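Local structure of putative histidinol-phosphate aminotransferase (Erwinia carotovora atroseptica, 3LY1) at residues D16-I21 against G314-R319; H64-P69 against Y224-P229; V295-V300 against C328-G333. The protein probably works as a pyridoxal-phosphate-dependent aminotransferase of the histidinol-phosphate type, and binds pyridoxal 5'-phosphate. All blocks are in the same frame, centred on the assembly; numbering follows the deposited sequence.

Interaction 1 (D16-I21 against G314-R319); sequences DNPIRI and GVLIGR
The carbonyl oxygen of G314 receives the amide of I19, with I19 N 2.8 Å from G314 O. The same oxygen lies 3.4 Å from P18 CB, so the proline ring rests beside the bond. L316 N bonds I19 O at 2.9 Å, and I21 N reaches L316 O at 2.9 Å. I19 O also takes a CA-H contact from V315. This is a short parallel pairing of I19 with V315 and R20 with L316. It ties the N-terminal segment to C-terminal elements that, as in fold type I aminotransferases, probably form the small domain. G314 has positive phi and closes the preceding helix 303-312 in a Schellman motif, so strand 315-316 starts after that turn.

On the face of I19 and V315, I21 joins in: the I21 and V315 side chains cross obliquely, and I21 CD1 touches V315 CG1 at 3.6 Å. CG1 of I21 sits between its backbone N and carbonyl carbon (chi1 48°), which also brings CG1 to 3.4 Å from L316 O. On the face of R20 and L316, P18 CG packs on L316 CD1 at 4.0 Å.

W340 and V341 of helix 335-350 cover I19, while M310 of helix 303-312 meets V315. R20 packs on Y48 of the second subunit. I21 and G318 continue by backbone bonds to S331 and R329 of strand 327-331.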
ATOM      1  N   ASP A  16      15.893   2.040  26.468  1.00 35.40           N
ATOM      2  CA  ASP A  16      15.634   3.111  25.476  1.00 35.13           C
ATOM      3  C   ASP A  16      16.248   2.828  24.111  1.00 33.39           C
ATOM      4  O   ASP A  16      15.874   3.452  23.108  1.00 33.99           O
ATOM      5  CB  ASP A  16      16.211   4.465  25.946  1.00 35.97           C
ATOM      6  CG  ASP A  16      15.278   5.228  26.896  1.00 39.31           C
ATOM      7  OD1 ASP A  16      14.367   4.614  27.504  1.00 42.49           O
ATOM      8  OD2 ASP A  16      15.479   6.461  27.041  1.00 43.68           O
ATOM      9  N   ASN A  17      17.244   1.952  24.071  1.00 30.98           N
ATOM     10  CA  ASN A  17      17.976   1.680  22.821  1.00 29.26           C
ATOM     11  C   ASN A  17      18.295   0.170  22.736  1.00 26.86           C
ATOM     12  O   ASN A  17      19.460  -0.245  22.736  1.00 24.73           O
ATOM     13  CB  ASN A  17      19.215   2.570  22.731  1.00 29.25           C
ATOM     14  CG  ASN A  17      20.003   2.372  21.452  1.00 31.06           C
ATOM     15  OD1 ASN A  17      19.471   1.958  20.416  1.00 32.94           O
ATOM     16  ND2 ASN A  17      21.291   2.665  21.517  1.00 33.29           N
ATOM     17  N   PRO A  18      17.223  -0.647  22.631  1.00 24.56           N
ATOM     18  CA  PRO A  18      17.315  -2.098  22.741  1.00 22.92           C
ATOM     19  C   PRO A  18      17.871  -2.754  21.497  1.00 21.56           C
ATOM     20  O   PRO A  18      17.858  -2.162  20.422  1.00 21.01           O
ATOM     21  CB  PRO A  18      15.851  -2.530  22.993  1.00 23.16           C
ATOM     22  CG  PRO A  18      15.033  -1.529  22.292  1.00 24.18           C
ATOM     23  CD  PRO A  18      15.841  -0.207  22.346  1.00 24.73           C
ATOM     24  N   ILE A  19      18.389  -3.970  21.642  1.00 19.86           N
ATOM     25  CA  ILE A  19      18.643  -4.828  20.479  1.00 18.84           C
ATOM     26  C   ILE A  19      17.255  -5.321  20.039  1.00 18.56           C
ATOM     27  O   ILE A  19      16.504  -5.867  20.856  1.00 18.21           O
ATOM     28  CB  ILE A  19      19.536  -6.043  20.822  1.00 18.45           C
ATOM     29  CG1 ILE A  19      20.968  -5.591  21.151  1.00 17.39           C
ATOM     30  CG2 ILE A  19      19.541  -7.063  19.680  1.00 19.87           C
ATOM     31  CD1 ILE A  19      21.842  -6.682  21.761  1.00 16.53           C
ATOM     32  N   ARG A  20      16.948  -5.138  18.756  1.00 18.32           N
ATOM     33  CA  ARG A  20      15.614  -5.409  18.232  1.00 18.18           C
ATOM     34  C   ARG A  20      15.684  -6.674  17.392  1.00 17.41           C
ATOM     35  O   ARG A  20      16.127  -6.636  16.257  1.00 17.62           O
ATOM     36  CB  ARG A  20      15.161  -4.202  17.394  1.00 18.70           C
ATOM     37  CG  ARG A  20      14.817  -2.963  18.253  1.00 18.36           C
ATOM     38  CD  ARG A  20      14.701  -1.671  17.445  1.00 19.37           C
ATOM     39  NE  ARG A  20      13.537  -1.655  16.540  1.00 18.74           N
ATOM     40  CZ  ARG A  20      13.150  -0.593  15.833  1.00 19.72           C
ATOM     41  NH1 ARG A  20      13.822   0.565  15.924  1.00 17.95           N
ATOM     42  NH2 ARG A  20      12.091  -0.670  15.042  1.00 19.17           N
ATOM     43  N   ILE A  21      15.287  -7.806  17.978  1.00 16.91           N
ATOM     44  CA  ILE A  21      15.386  -9.091  17.278  1.00 16.49           C
ATOM     45  C   ILE A  21      14.029  -9.733  17.417  1.00 15.56           C
ATOM     46  O   ILE A  21      13.864 -10.908  17.806  1.00 15.46           O
ATOM     47  CB  ILE A  21      16.568  -9.983  17.786  1.00 15.93           C
ATOM     48  CG1 ILE A  21      16.589 -10.073  19.319  1.00 15.21           C
ATOM     49  CG2 ILE A  21      17.932  -9.463  17.220  1.00 15.34           C
ATOM     50  CD1 ILE A  21      17.721 -10.956  19.883  1.00 12.51           C
ATOM     51  N   GLY A 314      17.357  -5.035  27.756  1.00 18.40           N
ATOM     52  CA  GLY A 314      17.442  -4.280  26.517  1.00 18.04           C
ATOM     53  C   GLY A 314      17.448  -5.130  25.260  1.00 17.69           C
ATOM     54  O   GLY A 314      18.066  -4.760  24.259  1.00 17.63           O
ATOM     55  N   VAL A 315      16.769  -6.274  25.299  1.00 15.76           N
ATOM     56  CA  VAL A 315      16.657  -7.145  24.122  1.00 15.37           C
ATOM     57  C   VAL A 315      15.194  -7.483  23.887  1.00 15.89           C
ATOM     58  O   VAL A 315      14.533  -8.048  24.767  1.00 16.40           O
ATOM     59  CB  VAL A 315      17.450  -8.449  24.305  1.00 15.78           C
ATOM     60  CG1 VAL A 315      17.382  -9.289  23.052  1.00 14.95           C
ATOM     61  CG2 VAL A 315      18.929  -8.164  24.690  1.00 12.92           C
ATOM     62  N   LEU A 316      14.681  -7.139  22.703  1.00 16.37           N
ATOM     63  CA  LEU A 316      13.295  -7.424  22.352  1.00 16.74           C
ATOM     64  C   LEU A 316      13.244  -8.635  21.437  1.00 16.75           C
ATOM     65  O   LEU A 316      13.719  -8.591  20.292  1.00 15.70           O
ATOM     66  CB  LEU A 316      12.635  -6.213  21.668  1.00 17.63           C
ATOM     67  CG  LEU A 316      12.635  -4.883  22.433  1.00 17.22           C
ATOM     68  CD1 LEU A 316      11.859  -3.805  21.625  1.00 18.35           C
ATOM     69  CD2 LEU A 316      12.042  -5.045  23.804  1.00 19.43           C
ATOM     70  N   ILE A 317      12.672  -9.725  21.952  1.00 16.72           N
ATOM     71  CA  ILE A 317      12.567 -10.986  21.210  1.00 16.99           C
ATOM     72  C   ILE A 317      11.141 -11.174  20.680  1.00 17.70           C
ATOM     73  O   ILE A 317      10.251 -10.351  20.951  1.00 18.64           O
ATOM     74  CB  ILE A 317      13.028 -12.212  22.090  1.00 16.71           C
ATOM     75  CG1 ILE A 317      12.074 -12.489  23.254  1.00 17.57           C
ATOM     76  CG2 ILE A 317      14.466 -11.998  22.617  1.00 13.57           C
ATOM     77  CD1 ILE A 317      12.385 -13.795  24.037  1.00 16.30           C
ATOM     78  N   GLY A 318      10.898 -12.260  19.961  1.00 17.57           N
ATOM     79  CA  GLY A 318       9.556 -12.524  19.452  1.00 17.91           C
ATOM     80  C   GLY A 318       8.416 -12.659  20.445  1.00 19.35           C
ATOM     81  O   GLY A 318       8.597 -13.064  21.603  1.00 19.97           O
ATOM     82  N   ARG A 319       7.222 -12.330  19.965  1.00 18.97           N
ATOM     83  CA  ARG A 319       5.984 -12.599  20.689  1.00 20.06           C
ATOM     84  C   ARG A 319       5.718 -14.104  20.824  1.00 19.67           C
ATOM     85  O   ARG A 319       6.421 -14.907  20.231  1.00 20.87           O
ATOM     86  CB  ARG A 319       4.832 -11.922  19.954  1.00 20.20           C
ATOM     87  CG  ARG A 319       4.504 -12.542  18.572  1.00 21.08           C
ATOM     88  CD  ARG A 319       3.271 -11.827  17.993  1.00 25.54           C
ATOM     89  NE  ARG A 319       2.969 -12.272  16.647  1.00 27.40           N
ATOM     90  CZ  ARG A 319       2.320 -13.397  16.335  1.00 31.35           C
ATOM     91  NH1 ARG A 319       1.869 -14.226  17.273  1.00 29.81           N
ATOM     92  NH2 ARG A 319       2.118 -13.701  15.053  1.00 32.22           N
TER

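Interaction 2 (H64-P69 against Y224-P229); sequences HQVEAP and YAVAHP. With EDO (1,2-ethanediol), chain H.
H64 and Y224 meet rim to rim through one short hydrogen bond, H64 NE2 to Y224 OH at 2.7 Å, and either atom could be the donor. The bond is nearly straight. It joins the residue just after helix 50-63, which ends in a Schellman motif with Q65 as C-prime, to strand 223-226. That strand lies next to the outermost strand 71-74 of the mixed sheet in the PLP-binding aminotransferase fold. The ring planes stand 61° apart, and each partner atom lies at the edge of the other's ring. H64 ND1 is held by S195 OG, so both ring nitrogens have partners and the imidazole is fixed in its rotation. Y224 OH has a second partner, O1 of a 1,2-ethanediol at 2.8 Å, probably from the crystallisation liquor.

V226 CG2 sits 3.9 Å from the centroid of the H64 ring, only 9° off the normal, in a CH-pi contact. V226 CG1 is anti to the backbone N (chi1 -167°) and turns to V66 CG2 at 4.3 Å; that places CG2 anti to the carbonyl carbon, against the ring face.

At the far end P69 CB lies 4.0 Å from P229 CB. One water bridges the prolines, giving one hydrogen to P69 O and the other to P229 O, each at 2.7 Å.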
ATOM      1  N   HIS A  64      12.146 -13.738 -13.030  1.00 18.77           N
ATOM      2  CA  HIS A  64      11.381 -14.966 -12.836  1.00 18.11           C
ATOM      3  C   HIS A  64      11.063 -15.699 -14.131  1.00 18.30           C
ATOM      4  O   HIS A  64      10.273 -16.633 -14.113  1.00 18.00           O
ATOM      5  CB  HIS A  64      10.093 -14.645 -12.078  1.00 17.85           C
ATOM      6  CG  HIS A  64      10.326 -14.381 -10.634  1.00 15.24           C
ATOM      7  ND1 HIS A  64      10.536 -15.397  -9.726  1.00 15.52           N
ATOM      8  CD2 HIS A  64      10.442 -13.225  -9.945  1.00 13.83           C
ATOM      9  CE1 HIS A  64      10.742 -14.871  -8.531  1.00 15.43           C
ATOM     10  NE2 HIS A  64      10.694 -13.555  -8.638  1.00 14.94           N
ATOM     11  N   GLN A  65      11.678 -15.270 -15.242  1.00 18.53           N
ATOM     12  CA  GLN A  65      11.415 -15.816 -16.594  1.00 19.04           C
ATOM     13  C   GLN A  65       9.934 -15.977 -16.904  1.00 18.70           C
ATOM     14  O   GLN A  65       9.474 -17.051 -17.338  1.00 18.69           O
ATOM     15  CB  GLN A  65      12.153 -17.145 -16.831  1.00 19.91           C
ATOM     16  CG  GLN A  65      13.654 -17.070 -16.601  1.00 21.49           C
ATOM     17  CD  GLN A  65      14.331 -18.452 -16.543  1.00 26.62           C
ATOM     18  OE1 GLN A  65      15.350 -18.605 -15.888  1.00 30.01           O
ATOM     19  NE2 GLN A  65      13.757 -19.450 -17.214  1.00 28.47           N
ATOM     20  N   VAL A  66       9.204 -14.881 -16.713  1.00 18.12           N
ATOM     21  CA  VAL A  66       7.788 -14.797 -17.043  1.00 18.01           C
ATOM     22  C   VAL A  66       7.609 -13.496 -17.824  1.00 18.14           C
ATOM     23  O   VAL A  66       8.571 -12.727 -17.982  1.00 18.60           O
ATOM     24  CB  VAL A  66       6.901 -14.799 -15.785  1.00 18.28           C
ATOM     25  CG1 VAL A  66       6.968 -16.174 -15.075  1.00 18.94           C
ATOM     26  CG2 VAL A  66       7.254 -13.613 -14.812  1.00 16.77           C
ATOM     27  N   GLU A  67       6.411 -13.259 -18.336  1.00 17.69           N
ATOM     28  CA  GLU A  67       6.120 -11.980 -19.004  1.00 18.13           C
ATOM     29  C   GLU A  67       5.549 -10.994 -17.950  1.00 16.31           C
ATOM     30  O   GLU A  67       5.241 -11.405 -16.852  1.00 16.60           O
ATOM     31  CB  GLU A  67       5.157 -12.191 -20.170  1.00 18.08           C
ATOM     32  CG  GLU A  67       5.678 -13.154 -21.249  1.00 21.56           C
ATOM     33  CD  GLU A  67       6.928 -12.622 -21.987  1.00 26.55           C
ATOM     34  OE1 GLU A  67       7.273 -11.427 -21.872  1.00 29.48           O
ATOM     35  OE2 GLU A  67       7.577 -13.401 -22.716  1.00 31.09           O
ATOM     36  N   ALA A  68       5.427  -9.709 -18.273  1.00 15.64           N
ATOM     37  CA  ALA A  68       5.005  -8.693 -17.286  1.00 15.42           C
ATOM     38  C   ALA A  68       3.617  -8.945 -16.717  1.00 15.38           C
ATOM     39  O   ALA A  68       3.386  -8.678 -15.532  1.00 15.91           O
ATOM     40  CB  ALA A  68       5.083  -7.289 -17.878  1.00 16.63           C
ATOM     41  N   PRO A  69       2.695  -9.499 -17.518  1.00 14.03           N
ATOM     42  CA  PRO A  69       1.386  -9.756 -16.928  1.00 14.63           C
ATOM     43  C   PRO A  69       1.339 -10.842 -15.826  1.00 13.60           C
ATOM     44  O   PRO A  69       0.275 -11.033 -15.227  1.00 15.17           O
ATOM     45  CB  PRO A  69       0.541 -10.181 -18.138  1.00 14.46           C
ATOM     46  CG  PRO A  69       1.193  -9.482 -19.300  1.00 15.24           C
ATOM     47  CD  PRO A  69       2.656  -9.628 -18.986  1.00 15.46           C
ATOM     48  N   TYR A 224       5.797  -8.468  -4.181  1.00 13.37           N
ATOM     49  CA  TYR A 224       5.165  -8.829  -5.439  1.00 13.29           C
ATOM     50  C   TYR A 224       4.626 -10.266  -5.412  1.00 14.05           C
ATOM     51  O   TYR A 224       4.988 -11.073  -4.523  1.00 13.58           O
ATOM     52  CB  TYR A 224       6.097  -8.605  -6.646  1.00 12.91           C
ATOM     53  CG  TYR A 224       7.370  -9.410  -6.647  1.00 13.47           C
ATOM     54  CD1 TYR A 224       8.457  -9.028  -5.883  1.00 14.81           C
ATOM     55  CD2 TYR A 224       7.491 -10.560  -7.421  1.00 15.43           C
ATOM     56  CE1 TYR A 224       9.639  -9.746  -5.896  1.00 17.44           C
ATOM     57  CE2 TYR A 224       8.664 -11.310  -7.413  1.00 15.76           C
ATOM     58  CZ  TYR A 224       9.743 -10.893  -6.670  1.00 17.77           C
ATOM     59  OH  TYR A 224      10.897 -11.642  -6.685  1.00 19.50           O
ATOM     60  N   ALA A 225       3.700 -10.526  -6.333  1.00 14.23           N
ATOM     61  CA  ALA A 225       3.215 -11.877  -6.642  1.00 13.93           C
ATOM     62  C   ALA A 225       3.696 -12.292  -8.048  1.00 14.16           C
ATOM     63  O   ALA A 225       3.835 -11.455  -8.970  1.00 14.85           O
ATOM     64  CB  ALA A 225       1.702 -11.966  -6.521  1.00 12.87           C
ATOM     65  N   VAL A 226       3.961 -13.581  -8.202  1.00 14.60           N
ATOM     66  CA  VAL A 226       4.236 -14.209  -9.490  1.00 13.70           C
ATOM     67  C   VAL A 226       3.190 -15.295  -9.730  1.00 13.91           C
ATOM     68  O   VAL A 226       2.908 -16.125  -8.835  1.00 13.15           O
ATOM     69  CB  VAL A 226       5.657 -14.778  -9.558  1.00 14.63           C
ATOM     70  CG1 VAL A 226       6.007 -15.146 -11.029  1.00 13.33           C
ATOM     71  CG2 VAL A 226       6.688 -13.802  -8.915  1.00 12.95           C
ATOM     72  N   ALA A 227       2.519 -15.256 -10.885  1.00 13.24           N
ATOM     73  CA  ALA A 227       1.516 -16.273 -11.186  1.00 12.70           C
ATOM     74  C   ALA A 227       1.183 -16.261 -12.672  1.00 13.34           C
ATOM     75  O   ALA A 227       1.653 -15.398 -13.410  1.00 13.17           O
ATOM     76  CB  ALA A 227       0.260 -16.036 -10.350  1.00 11.55           C
ATOM     77  N   HIS A 228       0.328 -17.187 -13.110  1.00 13.70           N
ATOM     78  CA  HIS A 228      -0.160 -17.148 -14.490  1.00 13.61           C
ATOM     79  C   HIS A 228      -0.869 -15.795 -14.672  1.00 13.29           C
ATOM     80  O   HIS A 228      -1.434 -15.275 -13.719  1.00 13.43           O
ATOM     81  CB  HIS A 228      -1.124 -18.314 -14.736  1.00 13.80           C
ATOM     82  CG  HIS A 228      -1.553 -18.470 -16.170  1.00 14.46           C
ATOM     83  ND1 HIS A 228      -2.741 -17.958 -16.656  1.00 16.18           N
ATOM     84  CD2 HIS A 228      -0.984 -19.145 -17.196  1.00 15.16           C
ATOM     85  CE1 HIS A 228      -2.859 -18.273 -17.936  1.00 16.27           C
ATOM     86  NE2 HIS A 228      -1.800 -18.987 -18.291  1.00 15.61           N
ATOM     87  N   PRO A 229      -0.849 -15.221 -15.886  1.00 13.38           N
ATOM     88  CA  PRO A 229      -1.534 -13.938 -16.023  1.00 13.16           C
ATOM     89  C   PRO A 229      -3.003 -13.901 -15.641  1.00 14.04           C
ATOM     90  O   PRO A 229      -3.434 -12.871 -15.177  1.00 14.78           O
ATOM     91  CB  PRO A 229      -1.374 -13.617 -17.498  1.00 14.30           C
ATOM     92  CG  PRO A 229      -0.092 -14.203 -17.838  1.00 13.36           C
ATOM     93  CD  PRO A 229      -0.076 -15.547 -17.103  1.00 13.31           C
TER
HETATM   94  C1  EDO H   2      13.246  -9.909  -5.281  1.00 40.92           C
HETATM   95  O1  EDO H   2      12.918 -11.200  -4.778  1.00 40.07           O
HETATM   96  C2  EDO H   2      14.041 -10.084  -6.563  1.00 40.94           C
HETATM   97  O2  EDO H   2      15.395 -10.332  -6.204  1.00 42.85           O
HETATM   98  O   HOH W   1      -2.312 -10.423 -15.707  1.00 14.09           O

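Interaction 3 (V295-V300 against C328-G333); sequences VFHQLV and CRISLG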
ATOM      1  N   VAL A 295      15.560 -17.992  14.607  1.00 14.81           N
ATOM      2  CA  VAL A 295      15.691 -19.340  15.134  1.00 13.77           C
ATOM      3  C   VAL A 295      14.551 -19.566  16.113  1.00 14.21           C
ATOM      4  O   VAL A 295      14.189 -18.659  16.921  1.00 13.81           O
ATOM      5  CB  VAL A 295      17.079 -19.551  15.841  1.00 15.34           C
ATOM      6  CG1 VAL A 295      17.148 -20.947  16.607  1.00 13.61           C
ATOM      7  CG2 VAL A 295      18.229 -19.397  14.870  1.00 14.91           C
ATOM      8  N   PHE A 296      13.948 -20.743  16.014  1.00 12.93           N
ATOM      9  CA  PHE A 296      12.885 -21.130  16.910  1.00 13.01           C
ATOM     10  C   PHE A 296      13.526 -22.122  17.868  1.00 13.22           C
ATOM     11  O   PHE A 296      14.080 -23.126  17.441  1.00 14.38           O
ATOM     12  CB  PHE A 296      11.725 -21.737  16.115  1.00 11.23           C
ATOM     13  CG  PHE A 296      10.376 -21.660  16.800  1.00 13.81           C
ATOM     14  CD1 PHE A 296       9.805 -20.437  17.128  1.00 12.43           C
ATOM     15  CD2 PHE A 296       9.632 -22.818  17.003  1.00 12.55           C
ATOM     16  CE1 PHE A 296       8.522 -20.365  17.700  1.00 17.26           C
ATOM     17  CE2 PHE A 296       8.335 -22.750  17.582  1.00 14.20           C
ATOM     18  CZ  PHE A 296       7.797 -21.534  17.920  1.00 14.56           C
ATOM     19  N   HIS A 297      13.540 -21.797  19.154  1.00 14.86           N
ATOM     20  CA  HIS A 297      14.097 -22.702  20.175  1.00 15.14           C
ATOM     21  C   HIS A 297      13.205 -22.857  21.399  1.00 15.80           C
ATOM     22  O   HIS A 297      12.313 -22.022  21.664  1.00 15.32           O
ATOM     23  CB  HIS A 297      15.514 -22.313  20.568  1.00 14.98           C
ATOM     24  CG  HIS A 297      15.637 -21.106  21.461  1.00 15.86           C
ATOM     25  ND1 HIS A 297      15.526 -21.184  22.833  1.00 18.70           N
ATOM     26  CD2 HIS A 297      15.964 -19.817  21.186  1.00 16.80           C
ATOM     27  CE1 HIS A 297      15.766 -19.988  23.366  1.00 20.73           C
ATOM     28  NE2 HIS A 297      16.038 -19.138  22.385  1.00 15.67           N
ATOM     29  N   GLN A 298      13.472 -23.947  22.121  1.00 15.77           N
ATOM     30  CA  GLN A 298      12.681 -24.337  23.261  1.00 16.87           C
ATOM     31  C   GLN A 298      13.137 -23.600  24.506  1.00 16.44           C
ATOM     32  O   GLN A 298      14.269 -23.114  24.576  1.00 16.14           O
ATOM     33  CB  GLN A 298      12.794 -25.857  23.469  1.00 17.50           C
ATOM     34  CG  GLN A 298      11.654 -26.453  24.262  1.00 20.82           C
ATOM     35  CD  GLN A 298      11.790 -27.975  24.434  1.00 25.65           C
ATOM     36  OE1 GLN A 298      12.263 -28.663  23.545  1.00 28.23           O
ATOM     37  NE2 GLN A 298      11.374 -28.482  25.587  1.00 30.43           N
ATOM     38  N   LEU A 299      12.219 -23.467  25.457  1.00 17.29           N
ATOM     39  CA  LEU A 299      12.518 -22.895  26.762  1.00 17.20           C
ATOM     40  C   LEU A 299      12.110 -23.858  27.854  1.00 18.28           C
ATOM     41  O   LEU A 299      11.133 -24.613  27.694  1.00 18.13           O
ATOM     42  CB  LEU A 299      11.784 -21.579  26.966  1.00 17.14           C
ATOM     43  CG  LEU A 299      12.242 -20.430  26.082  1.00 16.07           C
ATOM     44  CD1 LEU A 299      11.277 -19.225  26.156  1.00 16.15           C
ATOM     45  CD2 LEU A 299      13.699 -20.038  26.464  1.00 15.34           C
ATOM     46  N   VAL A 300      12.840 -23.817  28.968  1.00 18.79           N
ATOM     47  CA  VAL A 300      12.453 -24.534  30.175  1.00 19.93           C
ATOM     48  C   VAL A 300      11.803 -23.594  31.218  1.00 20.17           C
ATOM     49  O   VAL A 300      11.124 -24.068  32.131  1.00 22.56           O
ATOM     50  CB  VAL A 300      13.626 -25.404  30.738  1.00 20.37           C
ATOM     51  CG1 VAL A 300      13.968 -26.511  29.719  1.00 22.42           C
ATOM     52  CG2 VAL A 300      14.845 -24.603  31.013  1.00 21.59           C
ATOM     53  N   CYS A 328      10.396 -19.998  21.728  1.00 16.87           N
ATOM     54  CA  CYS A 328      10.548 -18.600  21.377  1.00 17.54           C
ATOM     55  C   CYS A 328      11.236 -18.440  20.011  1.00 16.54           C
ATOM     56  O   CYS A 328      12.107 -19.224  19.624  1.00 15.51           O
ATOM     57  CB  CYS A 328      11.317 -17.813  22.454  1.00 18.19           C
ATOM     58  SG  CYS A 328      12.952 -18.440  22.833  1.00 20.53           S
ATOM     59  N   ARG A 329      10.822 -17.407  19.292  1.00 16.01           N
ATOM     60  CA  ARG A 329      11.407 -17.083  18.026  1.00 15.23           C
ATOM     61  C   ARG A 329      12.305 -15.894  18.254  1.00 16.15           C
ATOM     62  O   ARG A 329      11.846 -14.819  18.710  1.00 16.16           O
ATOM     63  CB  ARG A 329      10.325 -16.723  16.986  1.00 16.26           C
ATOM     64  CG  ARG A 329      10.947 -16.598  15.570  1.00 14.64           C
ATOM     65  CD  ARG A 329       9.980 -15.918  14.566  1.00 15.47           C
ATOM     66  NE  ARG A 329       9.806 -14.510  14.930  1.00 13.54           N
ATOM     67  CZ  ARG A 329       8.862 -13.720  14.458  1.00 15.51           C
ATOM     68  NH1 ARG A 329       7.952 -14.195  13.613  1.00 15.85           N
ATOM     69  NH2 ARG A 329       8.805 -12.458  14.864  1.00 13.31           N
ATOM     70  N   ILE A 330      13.589 -16.096  17.981  1.00 14.28           N
ATOM     71  CA  ILE A 330      14.602 -15.103  18.188  1.00 15.23           C
ATOM     72  C   ILE A 330      15.100 -14.666  16.820  1.00 14.74           C
ATOM     73  O   ILE A 330      15.686 -15.465  16.108  1.00 15.18           O
ATOM     74  CB  ILE A 330      15.831 -15.696  18.922  1.00 15.62           C
ATOM     75  CG1 ILE A 330      15.447 -16.328  20.252  1.00 17.21           C
ATOM     76  CG2 ILE A 330      16.904 -14.628  19.092  1.00 16.26           C
ATOM     77  CD1 ILE A 330      14.749 -15.397  21.240  1.00 16.42           C
ATOM     78  N   SER A 331      14.865 -13.423  16.415  1.00 15.15           N
ATOM     79  CA  SER A 331      15.439 -12.970  15.125  1.00 14.99           C
ATOM     80  C   SER A 331      16.966 -12.840  15.185  1.00 15.82           C
ATOM     81  O   SER A 331      17.582 -12.600  16.236  1.00 16.02           O
ATOM     82  CB  SER A 331      14.777 -11.664  14.593  1.00 14.27           C
ATOM     83  OG  SER A 331      13.340 -11.739  14.752  1.00 15.22           O
ATOM     84  N   LEU A 332      17.594 -12.966  14.039  1.00 15.41           N
ATOM     85  CA  LEU A 332      19.045 -12.894  14.014  1.00 15.87           C
ATOM     86  C   LEU A 332      19.484 -11.453  13.784  1.00 16.08           C
ATOM     87  O   LEU A 332      19.163 -10.846  12.770  1.00 15.89           O
ATOM     88  CB  LEU A 332      19.613 -13.858  12.999  1.00 15.87           C
ATOM     89  CG  LEU A 332      19.377 -15.353  13.252  1.00 16.19           C
ATOM     90  CD1 LEU A 332      19.950 -16.217  12.093  1.00 16.90           C
ATOM     91  CD2 LEU A 332      19.949 -15.809  14.587  1.00 19.23           C
ATOM     92  N   GLY A 333      20.148 -10.898  14.793  1.00 15.94           N
ATOM     93  CA  GLY A 333      20.777  -9.578  14.710  1.00 16.38           C
ATOM     94  C   GLY A 333      22.136  -9.624  14.041  1.00 16.06           C
ATOM     95  O   GLY A 333      22.516 -10.627  13.443  1.00 16.01           O
TER
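C328 sends its side chain between H297 of the facing strand and L299 just beyond its end. Its CB lies 4.0 Å from L299 CD1. From there SG takes the position between the backbone N and the carbonyl carbon (chi1 57°) and comes over one face of the H297 imidazole, 3.4 Å from the ring centroid. It is offset toward the rim, so NE2 of H297 is its nearest ring atom. L299 CD1 also packs on this sulfur, at 3.8 Å.

H297 ND1 donates to Q298 O at 2.9 Å, from above that carbonyl's plane. At the ring edge I330 CG1 lies 3.6 Å from H297 NE2.

The backbones form the two-strand antiparallel sheet of the C-terminal part. V295 with I330 and H297 with C328 are hydrogen-bonded pairs with two bonds each. F296 with R329 is the non-hydrogen-bonded pair between them. On that face R329 CB meets the edge of the F296 ring, 3.8 Å from F296 CD1. The sheet carries the R329 guanidinium to the PLP pocket. There NH1 bonds N152 OD1, and NH2 bonds a citrate, probably from the crystallisation liquor. In related aminotransferases an arginine of this region binds the substrate carboxylate; the citrate contact is consistent with this.

Helix 259-283 covers V295 and H297 through L276 and L280. Helix 303-312 packs on C328 and L299 with Y306.

Interactions 1 and 3 are neighbours, with centres 13 Å apart. They share strand 327-331, which makes backbone bonds to both segments of interaction 1. Their order along the chain is 16-21, 295-300, 314-319 and 328-333. The N-terminal segment therefore comes to lie against the C-terminal strands. Both segments of interaction 2 fall between those of interaction 1 and before interaction 3 begins. Interaction 2 lies on the opposite side of the chain's centre, 37 Å from interaction 1 and 35 Å from interaction 3 between centres. Its second segment lies on strand 223-226 of the seven-stranded mixed sheet; its first leads into strand 71-74. Bound PLP is about 6 Å from the R329 side chain and about 9 Å from that of Y224.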